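Local coordinates for protein membrane-bound protease PH1510 (Pyrococcus horikoshii, PDB 6M4B) that cleaves proteins, including a stomatin homolog in vitro, preferentially near hydrophobic or aromatic residues as a membrane-bound serine protease, at residues D174-K186 against V196-L208. The protein carries 1 engineered substitution. Numbering follows the deposited sequence.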
loop_
_atom_site.group_PDB
_atom_site.type_symbol
_atom_site.label_atom_id
_atom_site.label_comp_id
_atom_site.label_asym_id
_atom_site.label_seq_id
_atom_site.Cartn_x
_atom_site.Cartn_y
_atom_site.Cartn_z
ATOM N N ASP A 174 27.507 -8.378 -10.913
ATOM C CA ASP A 174 27.973 -7.221 -10.155
ATOM C C ASP A 174 27.287 -5.947 -10.601
ATOM O O ASP A 174 26.440 -5.979 -11.493
ATOM C CB ASP A 174 29.515 -7.042 -10.279
ATOM C CG ASP A 174 29.995 -7.018 -11.737
ATOM O OD1 ASP A 174 29.264 -6.532 -12.634
ATOM O OD2 ASP A 174 31.115 -7.509 -11.985
ATOM N N ILE A 175 27.604 -4.868 -9.895
ATOM C CA ILE A 175 27.024 -3.593 -10.149
ATOM C C ILE A 175 27.165 -3.208 -11.615
ATOM O O ILE A 175 26.221 -2.763 -12.240
ATOM C CB ILE A 175 27.576 -2.512 -9.203
ATOM C CG1 ILE A 175 27.085 -2.708 -7.745
ATOM C CG2 ILE A 175 27.117 -1.141 -9.665
ATOM C CD1 ILE A 175 25.566 -2.633 -7.549
ATOM N N ASN A 176 28.334 -3.396 -12.170
ATOM C CA ASN A 176 28.580 -3.019 -13.561
ATOM C C ASN A 176 27.701 -3.816 -14.576
ATOM O O ASN A 176 27.131 -3.231 -15.510
ATOM C CB ASN A 176 30.074 -3.213 -13.837
ATOM C CG ASN A 176 30.573 -2.434 -15.051
ATOM O OD1 ASN A 176 31.110 -1.287 -14.949
ATOM N ND2 ASN A 176 30.418 -3.058 -16.216
ATOM N N GLU A 177 27.568 -5.136 -14.381
ATOM C CA GLU A 177 26.667 -5.924 -15.236
ATOM C C GLU A 177 25.189 -5.486 -14.987
ATOM O O GLU A 177 24.409 -5.424 -15.919
ATOM C CB GLU A 177 26.883 -7.447 -15.085
ATOM C CG GLU A 177 26.286 -8.203 -16.269
ATOM C CD GLU A 177 26.419 -9.756 -16.246
ATOM O OE1 GLU A 177 26.227 -10.449 -15.218
ATOM O OE2 GLU A 177 26.646 -10.311 -17.341
ATOM N N LEU A 178 24.829 -5.141 -13.748
ATOM C CA LEU A 178 23.453 -4.674 -13.437
ATOM C C LEU A 178 23.110 -3.389 -14.231
ATOM O O LEU A 178 22.114 -3.356 -15.003
ATOM C CB LEU A 178 23.250 -4.485 -11.921
ATOM C CG LEU A 178 21.869 -4.032 -11.382
ATOM C CD1 LEU A 178 21.766 -4.286 -9.901
ATOM C CD2 LEU A 178 21.640 -2.541 -11.592
ATOM N N LEU A 179 24.017 -2.425 -14.147
ATOM C CA LEU A 179 23.947 -1.180 -14.939
ATOM C C LEU A 179 23.846 -1.432 -16.411
ATOM O O LEU A 179 22.950 -0.904 -17.063
ATOM C CB LEU A 179 25.132 -0.265 -14.652
ATOM C CG LEU A 179 25.164 0.267 -13.199
ATOM C CD1 LEU A 179 26.503 0.990 -12.951
ATOM C CD2 LEU A 179 23.994 1.172 -12.850
ATOM N N LYS A 180 24.674 -2.320 -16.927
ATOM C CA LYS A 180 24.659 -2.618 -18.359
ATOM C C LYS A 180 23.339 -3.218 -18.832
ATOM O O LYS A 180 22.765 -2.781 -19.821
ATOM C CB LYS A 180 25.841 -3.533 -18.662
ATOM C CG LYS A 180 26.126 -3.883 -20.112
ATOM C CD LYS A 180 27.332 -4.849 -20.158
ATOM C CE LYS A 180 27.177 -6.007 -21.151
ATOM N NZ LYS A 180 27.645 -5.660 -22.520
ATOM N N LYS A 181 22.853 -4.255 -18.165
ATOM C CA LYS A 181 21.580 -4.915 -18.598
ATOM C C LYS A 181 20.325 -4.111 -18.258
ATOM O O LYS A 181 19.270 -4.314 -18.887
ATOM C CB LYS A 181 21.458 -6.287 -17.947
ATOM C CG LYS A 181 22.496 -7.290 -18.439
ATOM C CD LYS A 181 22.575 -8.497 -17.519
ATOM C CE LYS A 181 23.079 -9.736 -18.239
ATOM N NZ LYS A 181 22.708 -10.966 -17.497
ATOM N N SER A 182 20.420 -3.250 -17.238
ATOM C CA SER A 182 19.276 -2.436 -16.815
ATOM C C SER A 182 19.129 -1.200 -17.692
ATOM O O SER A 182 18.041 -0.578 -17.737
ATOM C CB SER A 182 19.387 -2.019 -15.362
ATOM O OG SER A 182 19.271 -3.145 -14.515
ATOM N N ASN A 183 20.212 -0.826 -18.378
ATOM C CA ASN A 183 20.225 0.414 -19.168
ATOM C C ASN A 183 19.195 0.364 -20.260
ATOM O O ASN A 183 19.173 -0.581 -21.006
ATOM C CB ASN A 183 21.611 0.591 -19.806
ATOM C CG ASN A 183 21.760 1.906 -20.514
ATOM O OD1 ASN A 183 21.107 2.889 -20.183
ATOM N ND2 ASN A 183 22.674 1.952 -21.425
ATOM N N GLY A 184 18.351 1.376 -20.359
ATOM C CA GLY A 184 17.253 1.430 -21.348
ATOM C C GLY A 184 15.942 0.726 -20.966
ATOM O O GLY A 184 14.992 0.757 -21.749
ATOM N N MET A 185 15.883 0.079 -19.799
ATOM C CA MET A 185 14.614 -0.490 -19.382
ATOM C C MET A 185 13.764 0.515 -18.591
ATOM O O MET A 185 14.275 1.457 -17.950
ATOM C CB MET A 185 14.702 -1.970 -18.903
ATOM C CG MET A 185 15.579 -2.420 -17.787
ATOM S SD MET A 185 15.246 -4.161 -17.451
ATOM C CE MET A 185 16.115 -5.316 -18.547
ATOM N N LYS A 186 12.454 0.412 -18.787
ATOM C CA LYS A 186 11.499 1.183 -18.005
ATOM C C LYS A 186 11.337 0.635 -16.602
ATOM O O LYS A 186 11.419 -0.552 -16.371
ATOM C CB LYS A 186 10.134 1.204 -18.675
ATOM C CG LYS A 186 10.206 1.710 -20.098
ATOM C CD LYS A 186 8.846 1.945 -20.722
ATOM C CE LYS A 186 8.647 3.409 -21.053
ATOM N NZ LYS A 186 7.833 3.489 -22.292
ATOM N N VAL A 196 9.618 5.800 -16.020
ATOM C CA VAL A 196 10.917 6.342 -16.414
ATOM C C VAL A 196 11.802 5.309 -17.094
ATOM O O VAL A 196 11.891 4.190 -16.642
ATOM C CB VAL A 196 11.638 6.907 -15.136
ATOM C CG1 VAL A 196 13.058 7.317 -15.441
ATOM C CG2 VAL A 196 10.901 8.123 -14.611
ATOM N N THR A 197 12.491 5.690 -18.167
ATOM C CA THR A 197 13.508 4.838 -18.811
ATOM C C THR A 197 14.852 5.046 -18.113
ATOM O O THR A 197 15.282 6.156 -17.980
ATOM C CB THR A 197 13.593 5.106 -20.330
ATOM O OG1 THR A 197 12.340 4.781 -20.931
ATOM C CG2 THR A 197 14.686 4.222 -21.014
ATOM N N LEU A 198 15.488 3.979 -17.641
ATOM C CA LEU A 198 16.719 4.107 -16.897
ATOM C C LEU A 198 17.869 4.407 -17.868
ATOM O O LEU A 198 17.993 3.777 -18.935
ATOM C CB LEU A 198 17.033 2.836 -16.124
ATOM C CG LEU A 198 16.017 2.454 -15.037
ATOM C CD1 LEU A 198 16.267 1.040 -14.561
ATOM C CD2 LEU A 198 16.081 3.430 -13.885
ATOM N N ASN A 199 18.697 5.371 -17.522
ATOM C CA ASN A 199 19.813 5.755 -18.381
ATOM C C ASN A 199 21.090 5.557 -17.661
ATOM O O ASN A 199 21.464 6.344 -16.772
ATOM C CB ASN A 199 19.678 7.191 -18.798
ATOM C CG ASN A 199 20.931 7.724 -19.472
ATOM O OD1 ASN A 199 21.809 6.989 -19.914
ATOM N ND2 ASN A 199 21.000 9.033 -19.545
ATOM N N PHE A 200 21.756 4.468 -18.021
ATOM C CA PHE A 200 22.964 4.086 -17.324
ATOM C C PHE A 200 24.154 3.968 -18.242
ATOM O O PHE A 200 25.165 3.367 -17.897
ATOM C CB PHE A 200 22.772 2.714 -16.642
ATOM C CG PHE A 200 21.780 2.697 -15.487
ATOM C CD1 PHE A 200 21.648 3.779 -14.581
ATOM C CD2 PHE A 200 21.081 1.560 -15.246
ATOM C CE1 PHE A 200 20.795 3.687 -13.510
ATOM C CE2 PHE A 200 20.215 1.460 -14.173
ATOM C CZ PHE A 200 20.078 2.502 -13.311
ATOM N N THR A 201 24.075 4.575 -19.399
ATOM C CA THR A 201 25.168 4.477 -20.343
ATOM C C THR A 201 26.489 5.002 -19.752
ATOM O O THR A 201 27.481 4.311 -19.787
ATOM C CB THR A 201 24.770 5.219 -21.599
ATOM O OG1 THR A 201 23.501 4.691 -22.025
ATOM C CG2 THR A 201 25.868 5.059 -22.701
ATOM N N ASN A 202 26.464 6.183 -19.150
ATOM C CA ASN A 202 27.629 6.738 -18.445
ATOM C C ASN A 202 27.192 7.289 -17.146
ATOM O O ASN A 202 26.465 8.294 -17.100
ATOM C CB ASN A 202 28.262 7.848 -19.272
ATOM C CG ASN A 202 28.925 7.299 -20.496
ATOM O OD1 ASN A 202 28.456 7.465 -21.613
ATOM N ND2 ASN A 202 29.990 6.566 -20.278
ATOM N N VAL A 203 27.599 6.636 -16.076
ATOM C CA VAL A 203 27.045 6.936 -14.769
ATOM C C VAL A 203 28.132 6.904 -13.709
ATOM O O VAL A 203 29.092 6.209 -13.867
ATOM C CB VAL A 203 25.899 5.982 -14.490
ATOM C CG1 VAL A 203 26.352 4.558 -14.596
ATOM C CG2 VAL A 203 25.383 6.206 -13.107
ATOM N N GLU A 204 28.029 7.766 -12.696
ATOM C CA GLU A 204 28.974 7.769 -11.583
ATOM C C GLU A 204 28.388 6.996 -10.446
ATOM O O GLU A 204 27.431 7.426 -9.849
ATOM C CB GLU A 204 29.293 9.192 -11.134
ATOM C CG GLU A 204 30.067 9.962 -12.201
ATOM C CD GLU A 204 30.300 11.425 -11.865
ATOM O OE1 GLU A 204 30.794 11.679 -10.727
ATOM O OE2 GLU A 204 30.030 12.284 -12.770
ATOM N N VAL A 205 28.977 5.855 -10.134
ATOM C CA VAL A 205 28.512 5.041 -9.027
ATOM C C VAL A 205 29.064 5.632 -7.732
ATOM O O VAL A 205 30.236 5.857 -7.650
ATOM C CB VAL A 205 28.998 3.611 -9.184
ATOM C CG1 VAL A 205 28.566 2.770 -7.980
ATOM C CG2 VAL A 205 28.466 3.026 -10.498
ATOM N N ARG A 206 28.218 5.913 -6.746
ATOM C CA ARG A 206 28.663 6.350 -5.401
ATOM C C ARG A 206 28.072 5.460 -4.309
ATOM O O ARG A 206 26.896 5.154 -4.341
ATOM C CB ARG A 206 28.253 7.788 -5.140
ATOM C CG ARG A 206 28.872 8.795 -6.084
ATOM C CD ARG A 206 28.363 10.179 -5.737
ATOM N NE ARG A 206 29.026 11.230 -6.517
ATOM C CZ ARG A 206 28.630 12.499 -6.561
ATOM N NH1 ARG A 206 29.296 13.365 -7.312
ATOM N NH2 ARG A 206 27.566 12.908 -5.871
ATOM N N TYR A 207 28.889 5.020 -3.370
ATOM C CA TYR A 207 28.463 4.110 -2.299
ATOM C C TYR A 207 28.022 4.929 -1.106
ATOM O O TYR A 207 28.659 5.878 -0.760
ATOM C CB TYR A 207 29.550 3.054 -1.977
ATOM C CG TYR A 207 29.670 2.017 -3.083
ATOM C CD1 TYR A 207 30.329 2.315 -4.255
ATOM C CD2 TYR A 207 29.053 0.743 -2.981
ATOM C CE1 TYR A 207 30.405 1.389 -5.311
ATOM C CE2 TYR A 207 29.140 -0.202 -4.028
ATOM C CZ TYR A 207 29.802 0.132 -5.200
ATOM O OH TYR A 207 29.939 -0.728 -6.292
ATOM N N LEU A 208 26.874 4.601 -0.536
ATOM C CA LEU A 208 26.425 5.236 0.684
ATOM C C LEU A 208 26.739 4.287 1.793
ATOM O O LEU A 208 26.508 3.067 1.669
ATOM C CB LEU A 208 24.921 5.502 0.675
ATOM C CG LEU A 208 24.485 6.519 -0.363
ATOM C CD1 LEU A 208 22.982 6.542 -0.407
ATOM C CD2 LEU A 208 25.042 7.905 -0.053
#
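N183 turns its amide toward F200 and T201 by holding CG anti to the backbone N (chi1 -174°). F200 has CG anti to its carbonyl carbon (chi1 -68°), which lays one face of the ring against L179. The N183 amide then bonds twice, to the backbone N of F200 and to the hydroxyl of T201. Its OD1 accepts a nearly straight bond from F200 N at 2.8 Å, with the donor well above the carbonyl plane. Its ND2 donates to T201 OG1 at 2.9 Å. An alanine here would probably leave F200 N and T201 OG1 without these partners and residues 199-201 less firmly held to the end of the helix.

L179 CD2 sits over the centre of the F200 ring in a CH-pi contact, 3.7 Å from the centroid. L198 CB lies off-centre on the opposite face, and S182 CB meets the ring edge. The other branch, L179 CD1, packs on V205 CG2 at 3.7 Å and meets V203 CG1 tip to tip.

Past the helix, a type II beta turn runs from S182 to M185. G184 N donates to L198 O and L198 N donates to M185 O, both at 2.8 Å. K186 and T197 form a single bridge.

Helix 175-182 packs against strand 204-207, their axes 11.3 Å apart at closest approach. The strand is an outermost one of the parallel sheet in the N-terminal protease domain, of the ClpP/crotonase clan. It pairs with strand 9-16, whose V10 touches F200 and V203. I175 and L178 reach I43 of strand 41-47, and S182 and L198 reach L94 of strand 94-97.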